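Local coordinates for protein lovastatin nonaketide synthase, polyketide synthase component (Aspergillus terreus, PDB 7CPX) that builds the nonaketide core of lovastatin as a homodimeric multidomain polyketide synthase, making dihydromonacolin L from malonyl-CoA with NADPH and S-adenosylmethionine, at residues F968-F973 with L1044-S1049; F1062-C1067 with L1076-Q1081. The protein carries 2 engineered substitutions. All coordinates share one frame; numbering follows the deposited sequence.

Contact 1 (F968-F973 with L1044-S1049); sequences FQWLNF and LTADVS
The indole of Trp970 meets strand 1044-1048 with its six-membered edge: CZ3 lies 3.6 Å from Ala1046 CB, which sits in the plane of the ring, and CE3 lies 4.1 Å from Leu1044 CG. Phe968 likewise offers an edge, its CD1 3.6 Å from Ala1046 O in the ring plane. Neither face of either ring is used by the opposite strand. A chi1 of -66° puts Trp970 CG anti to the carbonyl carbon, which carries the indole alongside Leu1044 with both side chains pointing the same way. Four backbone hydrogen bonds, two in each of the pairs Phe968-Ala1046 and Trp970-Leu1044, join the strands as an antiparallel pair, their N-to-C directions 166° apart. On the other face, in the non-hydrogen-bonded pair, Gln969 reaches past Thr1045 on an extended chain, CG 3.2 Å from Thr1045 OG1, while its NE2 donates to Tyr962 O of the second subunit. That face looks toward the dimer partner, whose Gln969 packs on this one. The Trp970 face is covered instead by helix 995-1012, through Ala1005 and Met1008, as expected for the central helix of a hotdog fold; beyond Leu1044 and Ala1046 the sheet continues into strand 1057-1067.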
ATOM      1  N   PHE A 968      -3.172  -3.499  -4.587  1.00 76.86           N
ATOM      2  CA  PHE A 968      -3.857  -2.222  -4.682  1.00 76.86           C
ATOM      3  C   PHE A 968      -4.104  -1.697  -3.280  1.00 76.86           C
ATOM      4  O   PHE A 968      -4.234  -2.470  -2.330  1.00 76.86           O
ATOM      5  CB  PHE A 968      -5.197  -2.360  -5.415  1.00 76.86           C
ATOM      6  CG  PHE A 968      -5.089  -2.973  -6.783  1.00 76.86           C
ATOM      7  CD1 PHE A 968      -4.849  -4.326  -6.932  1.00 76.86           C
ATOM      8  CD2 PHE A 968      -5.249  -2.200  -7.916  1.00 76.86           C
ATOM      9  CE1 PHE A 968      -4.753  -4.894  -8.184  1.00 76.86           C
ATOM     10  CE2 PHE A 968      -5.158  -2.762  -9.173  1.00 76.86           C
ATOM     11  CZ  PHE A 968      -4.911  -4.112  -9.307  1.00 76.86           C
ATOM     12  N   GLN A 969      -4.189  -0.374  -3.159  1.00 76.67           N
ATOM     13  CA  GLN A 969      -4.535   0.245  -1.882  1.00 76.67           C
ATOM     14  C   GLN A 969      -5.298   1.530  -2.184  1.00 76.67           C
ATOM     15  O   GLN A 969      -4.690   2.560  -2.489  1.00 76.67           O
ATOM     16  CB  GLN A 969      -3.298   0.514  -1.039  1.00 76.67           C
ATOM     17  CG  GLN A 969      -3.617   0.948   0.378  1.00 76.67           C
ATOM     18  CD  GLN A 969      -2.392   0.985   1.266  1.00 76.67           C
ATOM     19  OE1 GLN A 969      -1.262   1.018   0.782  1.00 76.67           O
ATOM     20  NE2 GLN A 969      -2.611   0.974   2.575  1.00 76.67           N
ATOM     21  N   TRP A 970      -6.621   1.460  -2.101  1.00 77.24           N
ATOM     22  CA  TRP A 970      -7.454   2.639  -2.277  1.00 77.24           C
ATOM     23  C   TRP A 970      -7.484   3.440  -0.984  1.00 77.24           C
ATOM     24  O   TRP A 970      -7.836   2.914   0.075  1.00 77.24           O
ATOM     25  CB  TRP A 970      -8.870   2.244  -2.684  1.00 77.24           C
ATOM     26  CG  TRP A 970      -8.948   1.612  -4.027  1.00 77.24           C
ATOM     27  CD1 TRP A 970      -9.229   2.228  -5.207  1.00 77.24           C
ATOM     28  CD2 TRP A 970      -8.745   0.232  -4.332  1.00 77.24           C
ATOM     29  NE1 TRP A 970      -9.213   1.317  -6.231  1.00 77.24           N
ATOM     30  CE2 TRP A 970      -8.916   0.082  -5.720  1.00 77.24           C
ATOM     31  CE3 TRP A 970      -8.432  -0.891  -3.565  1.00 77.24           C
ATOM     32  CZ2 TRP A 970      -8.786  -1.147  -6.356  1.00 77.24           C
ATOM     33  CZ3 TRP A 970      -8.303  -2.105  -4.198  1.00 77.24           C
ATOM     34  CH2 TRP A 970      -8.480  -2.225  -5.578  1.00 77.24           C
ATOM     35  N   LEU A 971      -7.125   4.715  -1.079  1.00 78.88           N
ATOM     36  CA  LEU A 971      -7.024   5.603   0.068  1.00 78.88           C
ATOM     37  C   LEU A 971      -8.166   6.605   0.025  1.00 78.88           C
ATOM     38  O   LEU A 971      -8.415   7.220  -1.017  1.00 78.88           O
ATOM     39  CB  LEU A 971      -5.681   6.331   0.068  1.00 78.88           C
ATOM     40  CG  LEU A 971      -4.462   5.439  -0.168  1.00 78.88           C
ATOM     41  CD1 LEU A 971      -3.225   6.276  -0.409  1.00 78.88           C
ATOM     42  CD2 LEU A 971      -4.254   4.509   1.008  1.00 78.88           C
ATOM     43  N   ASN A 972      -8.850   6.774   1.152  1.00 82.26           N
ATOM     44  CA  ASN A 972      -9.965   7.699   1.240  1.00 82.26           C
ATOM     45  C   ASN A 972     -10.022   8.252   2.654  1.00 82.26           C
ATOM     46  O   ASN A 972      -9.492   7.660   3.593  1.00 82.26           O
ATOM     47  CB  ASN A 972     -11.285   7.009   0.874  1.00 82.26           C
ATOM     48  CG  ASN A 972     -12.462   7.958   0.869  1.00 82.26           C
ATOM     49  OD1 ASN A 972     -12.309   9.161   1.074  1.00 82.26           O
ATOM     50  ND2 ASN A 972     -13.651   7.420   0.626  1.00 82.26           N
ATOM     51  N   PHE A 973     -10.670   9.404   2.798  1.00 83.63           N
ATOM     52  CA  PHE A 973     -10.900  10.028   4.098  1.00 83.63           C
ATOM     53  C   PHE A 973     -12.389  10.343   4.167  1.00 83.63           C
ATOM     54  O   PHE A 973     -12.821  11.449   3.838  1.00 83.63           O
ATOM     55  CB  PHE A 973     -10.039  11.268   4.279  1.00 83.63           C
ATOM     56  CG  PHE A 973      -8.608  10.965   4.611  1.00 83.63           C
ATOM     57  CD1 PHE A 973      -7.768  10.406   3.666  1.00 83.63           C
ATOM     58  CD2 PHE A 973      -8.100  11.245   5.866  1.00 83.63           C
ATOM     59  CE1 PHE A 973      -6.450  10.130   3.966  1.00 83.63           C
ATOM     60  CE2 PHE A 973      -6.785  10.971   6.174  1.00 83.63           C
ATOM     61  CZ  PHE A 973      -5.957  10.412   5.222  1.00 83.63           C
ATOM     62  N   LEU A1044      -8.336   0.662   1.839  1.00 77.64           N
ATOM     63  CA  LEU A1044      -8.664  -0.700   1.432  1.00 77.64           C
ATOM     64  C   LEU A1044      -7.484  -1.251   0.648  1.00 77.64           C
ATOM     65  O   LEU A1044      -7.249  -0.863  -0.497  1.00 77.64           O
ATOM     66  CB  LEU A1044      -9.946  -0.733   0.610  1.00 77.64           C
ATOM     67  CG  LEU A1044     -10.221  -2.057  -0.107  1.00 77.64           C
ATOM     68  CD1 LEU A1044      -9.963  -3.238   0.806  1.00 77.64           C
ATOM     69  CD2 LEU A1044     -11.644  -2.103  -0.618  1.00 77.64           C
ATOM     70  N   THR A1045      -6.733  -2.149   1.276  1.00 77.38           N
ATOM     71  CA  THR A1045      -5.615  -2.822   0.633  1.00 77.38           C
ATOM     72  C   THR A1045      -6.087  -4.185   0.146  1.00 77.38           C
ATOM     73  O   THR A1045      -6.485  -5.030   0.953  1.00 77.38           O
ATOM     74  CB  THR A1045      -4.443  -2.972   1.601  1.00 77.38           C
ATOM     75  OG1 THR A1045      -4.076  -1.687   2.118  1.00 77.38           O
ATOM     76  CG2 THR A1045      -3.250  -3.599   0.901  1.00 77.38           C
ATOM     77  N   ALA A1046      -6.042  -4.392  -1.165  1.00 78.27           N
ATOM     78  CA  ALA A1046      -6.502  -5.623  -1.792  1.00 78.27           C
ATOM     79  C   ALA A1046      -5.359  -6.209  -2.603  1.00 78.27           C
ATOM     80  O   ALA A1046      -4.856  -5.567  -3.530  1.00 78.27           O
ATOM     81  CB  ALA A1046      -7.718  -5.365  -2.682  1.00 78.27           C
ATOM     82  N   ASP A1047      -4.960  -7.428  -2.266  1.00 80.65           N
ATOM     83  CA  ASP A1047      -3.822  -8.090  -2.885  1.00 80.65           C
ATOM     84  C   ASP A1047      -4.299  -9.408  -3.470  1.00 80.65           C
ATOM     85  O   ASP A1047      -4.734 -10.294  -2.730  1.00 80.65           O
ATOM     86  CB  ASP A1047      -2.719  -8.315  -1.855  1.00 80.65           C
ATOM     87  CG  ASP A1047      -2.646  -7.193  -0.845  1.00 80.65           C
ATOM     88  OD1 ASP A1047      -2.097  -6.122  -1.177  1.00 80.65           O
ATOM     89  OD2 ASP A1047      -3.168  -7.373   0.275  1.00 80.65           O
ATOM     90  N   VAL A1048      -4.217  -9.536  -4.792  1.00 81.41           N
ATOM     91  CA  VAL A1048      -4.719 -10.723  -5.477  1.00 81.41           C
ATOM     92  C   VAL A1048      -3.715 -11.845  -5.229  1.00 81.41           C
ATOM     93  O   VAL A1048      -2.705 -11.963  -5.925  1.00 81.41           O
ATOM     94  CB  VAL A1048      -4.945 -10.479  -6.971  1.00 81.41           C
ATOM     95  CG1 VAL A1048      -3.794  -9.719  -7.570  1.00 81.41           C
ATOM     96  CG2 VAL A1048      -5.127 -11.793  -7.694  1.00 81.41           C
ATOM     97  N   SER A1049      -3.996 -12.675  -4.224  1.00 83.65           N
ATOM     98  CA  SER A1049      -3.125 -13.800  -3.920  1.00 83.65           C
ATOM     99  C   SER A1049      -3.133 -14.845  -5.026  1.00 83.65           C
ATOM    100  O   SER A1049      -2.185 -15.630  -5.126  1.00 83.65           O
ATOM    101  CB  SER A1049      -3.543 -14.440  -2.598  1.00 83.65           C
ATOM    102  OG  SER A1049      -4.895 -14.864  -2.645  1.00 83.65           O
TER

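Contact 2 (F1062-C1067 with L1076-Q1081); sequences FKIDSC and LSAKGQ
Phe1062 lays its ring flat against the backbone of Gly1080, whose N stands 3.7 Å above the ring plane, over its centre. A chi1 of 75° sets CG between the backbone N and the carbonyl carbon and turns the ring across the neighbouring strand, where Gly1080 has no side chain to compete. The same pair is linked by Phe1062 N to Gly1080 O and by Gly1080 N to Phe1062 O, an aromatic-glycine pairing in an antiparallel hairpin. Further along, Ile1064 O accepts from Ser1077 N at 2.7 Å, in the carbonyl plane, and from Ala1078 N at 2.9 Å, tilted from it. Two residues thus face one, a classic beta bulge, and the register moves by one before Asp1065 pairs with Leu1076. Beside the bulge, Ser1066 OG donates to Ser1077 OG over 2.6 Å. On the opposite face from Phe1062 and Ile1064, Lys1063 CB rests 3.8 Å from Leu1076 CD1, and the aliphatic part of Lys1063 crosses that of Lys1079, CG to CB 4.2 Å.

In the second shell, Tyr998 and Met1001 of helix 995-1012 cover Ile1064, and Ala1002 of the same helix and Ile1022 and Met1025 of strand 1016-1027 pack on Phe1062. Ser1077 OG also bonds Tyr998 OH and Lys1029 O, tying the bulge to the helix and the loop, while Lys1063 NZ bonds Val1048 O of the second subunit.

Chemically, the two faces differ. That of Phe1062, Ile1064 and Ala1078 is apolar; at the bulge the buried Ser1077 OG is held by three partners. On the other, Lys1063 NZ lies 5.8 Å from Lys1079 NZ, like charges not in contact; Asp1047 of the second subunit, which packs on Lys1063, may ease the repulsion.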
ATOM      1  N   PHE A1062      -8.276  -8.885   1.158  1.00 77.74           N
ATOM      2  CA  PHE A1062      -8.587  -7.471   1.285  1.00 77.74           C
ATOM      3  C   PHE A1062      -8.681  -7.099   2.756  1.00 77.74           C
ATOM      4  O   PHE A1062      -9.094  -7.904   3.595  1.00 77.74           O
ATOM      5  CB  PHE A1062      -9.892  -7.108   0.560  1.00 77.74           C
ATOM      6  CG  PHE A1062     -11.135  -7.554   1.276  1.00 77.74           C
ATOM      7  CD1 PHE A1062     -11.778  -6.707   2.155  1.00 77.74           C
ATOM      8  CD2 PHE A1062     -11.668  -8.811   1.058  1.00 77.74           C
ATOM      9  CE1 PHE A1062     -12.921  -7.103   2.814  1.00 77.74           C
ATOM     10  CE2 PHE A1062     -12.815  -9.214   1.712  1.00 77.74           C
ATOM     11  CZ  PHE A1062     -13.442  -8.360   2.594  1.00 77.74           C
ATOM     12  N   LYS A1063      -8.276  -5.867   3.053  1.00 76.82           N
ATOM     13  CA  LYS A1063      -8.269  -5.340   4.414  1.00 76.82           C
ATOM     14  C   LYS A1063      -8.631  -3.864   4.349  1.00 76.82           C
ATOM     15  O   LYS A1063      -7.898  -3.070   3.753  1.00 76.82           O
ATOM     16  CB  LYS A1063      -6.906  -5.528   5.078  1.00 76.82           C
ATOM     17  CG  LYS A1063      -6.401  -6.958   5.081  1.00 76.82           C
ATOM     18  CD  LYS A1063      -5.017  -7.049   5.698  1.00 76.82           C
ATOM     19  CE  LYS A1063      -4.457  -8.456   5.608  1.00 76.82           C
ATOM     20  NZ  LYS A1063      -5.296  -9.435   6.350  1.00 76.82           N
ATOM     21  N   ILE A1064      -9.761  -3.501   4.949  1.00 77.45           N
ATOM     22  CA  ILE A1064     -10.151  -2.100   5.096  1.00 77.45           C
ATOM     23  C   ILE A1064      -9.580  -1.652   6.437  1.00 77.45           C
ATOM     24  O   ILE A1064     -10.146  -1.915   7.498  1.00 77.45           O
ATOM     25  CB  ILE A1064     -11.663  -1.909   5.021  1.00 77.45           C
ATOM     26  CG1 ILE A1064     -12.186  -2.203   3.615  1.00 77.45           C
ATOM     27  CG2 ILE A1064     -12.032  -0.496   5.429  1.00 77.45           C
ATOM     28  CD1 ILE A1064     -12.338  -3.666   3.323  1.00 77.45           C
ATOM     29  N   ASP A1065      -8.425  -0.997   6.389  1.00 79.84           N
ATOM     30  CA  ASP A1065      -7.860  -0.381   7.575  1.00 79.84           C
ATOM     31  C   ASP A1065      -8.519   0.969   7.819  1.00 79.84           C
ATOM     32  O   ASP A1065      -8.840   1.704   6.882  1.00 79.84           O
ATOM     33  CB  ASP A1065      -6.353  -0.207   7.416  1.00 79.84           C
ATOM     34  CG  ASP A1065      -5.659  -1.491   7.008  1.00 79.84           C
ATOM     35  OD1 ASP A1065      -6.130  -2.575   7.411  1.00 79.84           O
ATOM     36  OD2 ASP A1065      -4.643  -1.417   6.286  1.00 79.84           O
ATOM     37  N   SER A1066      -8.720   1.297   9.093  1.00 81.14           N
ATOM     38  CA  SER A1066      -9.417   2.519   9.455  1.00 81.14           C
ATOM     39  C   SER A1066      -8.640   3.273  10.522  1.00 81.14           C
ATOM     40  O   SER A1066      -7.988   2.678  11.383  1.00 81.14           O
ATOM     41  CB  SER A1066     -10.833   2.235   9.962  1.00 81.14           C
ATOM     42  OG  SER A1066     -10.813   1.318  11.042  1.00 81.14           O
ATOM     43  N   CYS A1067      -8.726   4.597  10.445  1.00 82.81           N
ATOM     44  CA  CYS A1067      -8.163   5.488  11.454  1.00 82.81           C
ATOM     45  C   CYS A1067      -9.176   6.587  11.726  1.00 82.81           C
ATOM     46  O   CYS A1067      -9.436   7.420  10.854  1.00 82.81           O
ATOM     47  CB  CYS A1067      -6.836   6.091  10.994  1.00 82.81           C
ATOM     48  SG  CYS A1067      -6.090   7.171  12.221  1.00 82.81           S
ATOM     49  N   LEU A1076      -7.241  -1.769  11.833  1.00 78.60           N
ATOM     50  CA  LEU A1076      -7.999  -2.642  10.948  1.00 78.60           C
ATOM     51  C   LEU A1076      -9.486  -2.484  11.237  1.00 78.60           C
ATOM     52  O   LEU A1076      -9.941  -2.760  12.352  1.00 78.60           O
ATOM     53  CB  LEU A1076      -7.579  -4.099  11.124  1.00 78.60           C
ATOM     54  CG  LEU A1076      -8.268  -5.081  10.172  1.00 78.60           C
ATOM     55  CD1 LEU A1076      -7.750  -4.897   8.759  1.00 78.60           C
ATOM     56  CD2 LEU A1076      -8.078  -6.515  10.626  1.00 78.60           C
ATOM     57  N   SER A1077     -10.238  -2.042  10.232  1.00 80.05           N
ATOM     58  CA  SER A1077     -11.687  -1.959  10.343  1.00 80.05           C
ATOM     59  C   SER A1077     -12.357  -3.252   9.904  1.00 80.05           C
ATOM     60  O   SER A1077     -13.316  -3.703  10.541  1.00 80.05           O
ATOM     61  CB  SER A1077     -12.213  -0.797   9.500  1.00 80.05           C
ATOM     62  OG  SER A1077     -12.986   0.092  10.284  1.00 80.05           O
ATOM     63  N   ALA A1078     -11.865  -3.856   8.828  1.00 77.66           N
ATOM     64  CA  ALA A1078     -12.434  -5.097   8.326  1.00 77.66           C
ATOM     65  C   ALA A1078     -11.372  -5.842   7.534  1.00 77.66           C
ATOM     66  O   ALA A1078     -10.365  -5.267   7.120  1.00 77.66           O
ATOM     67  CB  ALA A1078     -13.665  -4.836   7.457  1.00 77.66           C
ATOM     68  N   LYS A1079     -11.620  -7.130   7.315  1.00 76.49           N
ATOM     69  CA  LYS A1079     -10.718  -7.950   6.522  1.00 76.49           C
ATOM     70  C   LYS A1079     -11.502  -9.113   5.936  1.00 76.49           C
ATOM     71  O   LYS A1079     -12.605  -9.429   6.387  1.00 76.49           O
ATOM     72  CB  LYS A1079      -9.541  -8.466   7.354  1.00 76.49           C
ATOM     73  CG  LYS A1079      -9.949  -9.340   8.527  1.00 76.49           C
ATOM     74  CD  LYS A1079      -8.740  -9.948   9.209  1.00 76.49           C
ATOM     75  CE  LYS A1079      -9.151 -10.811  10.387  1.00 76.49           C
ATOM     76  NZ  LYS A1079      -7.984 -11.455  11.049  1.00 76.49           N
ATOM     77  N   GLY A1080     -10.914  -9.744   4.926  1.00 78.03           N
ATOM     78  CA  GLY A1080     -11.536 -10.903   4.313  1.00 78.03           C
ATOM     79  C   GLY A1080     -10.825 -11.282   3.029  1.00 78.03           C
ATOM     80  O   GLY A1080      -9.715 -10.822   2.762  1.00 78.03           O
ATOM     81  N   GLN A1081     -11.492 -12.116   2.236  1.00 78.69           N
ATOM     82  CA  GLN A1081     -10.992 -12.533   0.937  1.00 78.69           C
ATOM     83  C   GLN A1081     -12.075 -12.288  -0.101  1.00 78.69           C
ATOM     84  O   GLN A1081     -13.257 -12.200   0.224  1.00 78.69           O
ATOM     85  CB  GLN A1081     -10.594 -14.015   0.927  1.00 78.69           C
ATOM     86  CG  GLN A1081      -9.950 -14.503   2.214  1.00 78.69           C
ATOM     87  CD  GLN A1081      -8.624 -13.832   2.495  1.00 78.69           C
ATOM     88  OE1 GLN A1081      -7.907 -13.441   1.576  1.00 78.69           O
ATOM     89  NE2 GLN A1081      -8.291 -13.693   3.773  1.00 78.69           N
TER

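Contact 1 and contact 2 occupy four adjacent strands of the N-terminal hotdog of the dehydratase domain, their centres about 9 Å apart. The middle strands join them: Thr1045 O lies 2.9 Å from Lys1063 N, probably a hydrogen bond, and on the helix-covered face Leu1044 CD1 packs 3.5 Å from Ile1064 CD1. Helix 995-1012 rests on both, on Trp970 and Leu1044 of contact 1 and on Phe1062 and Ile1064 of contact 2. Their other faces meet the second subunit, so the two are also tied across the dimer. Contact 1 lies away from the catalytic residues, whereas the Ser1077 side chain is about 11 Å from that of His985, the predicted proton acceptor of the dehydratase.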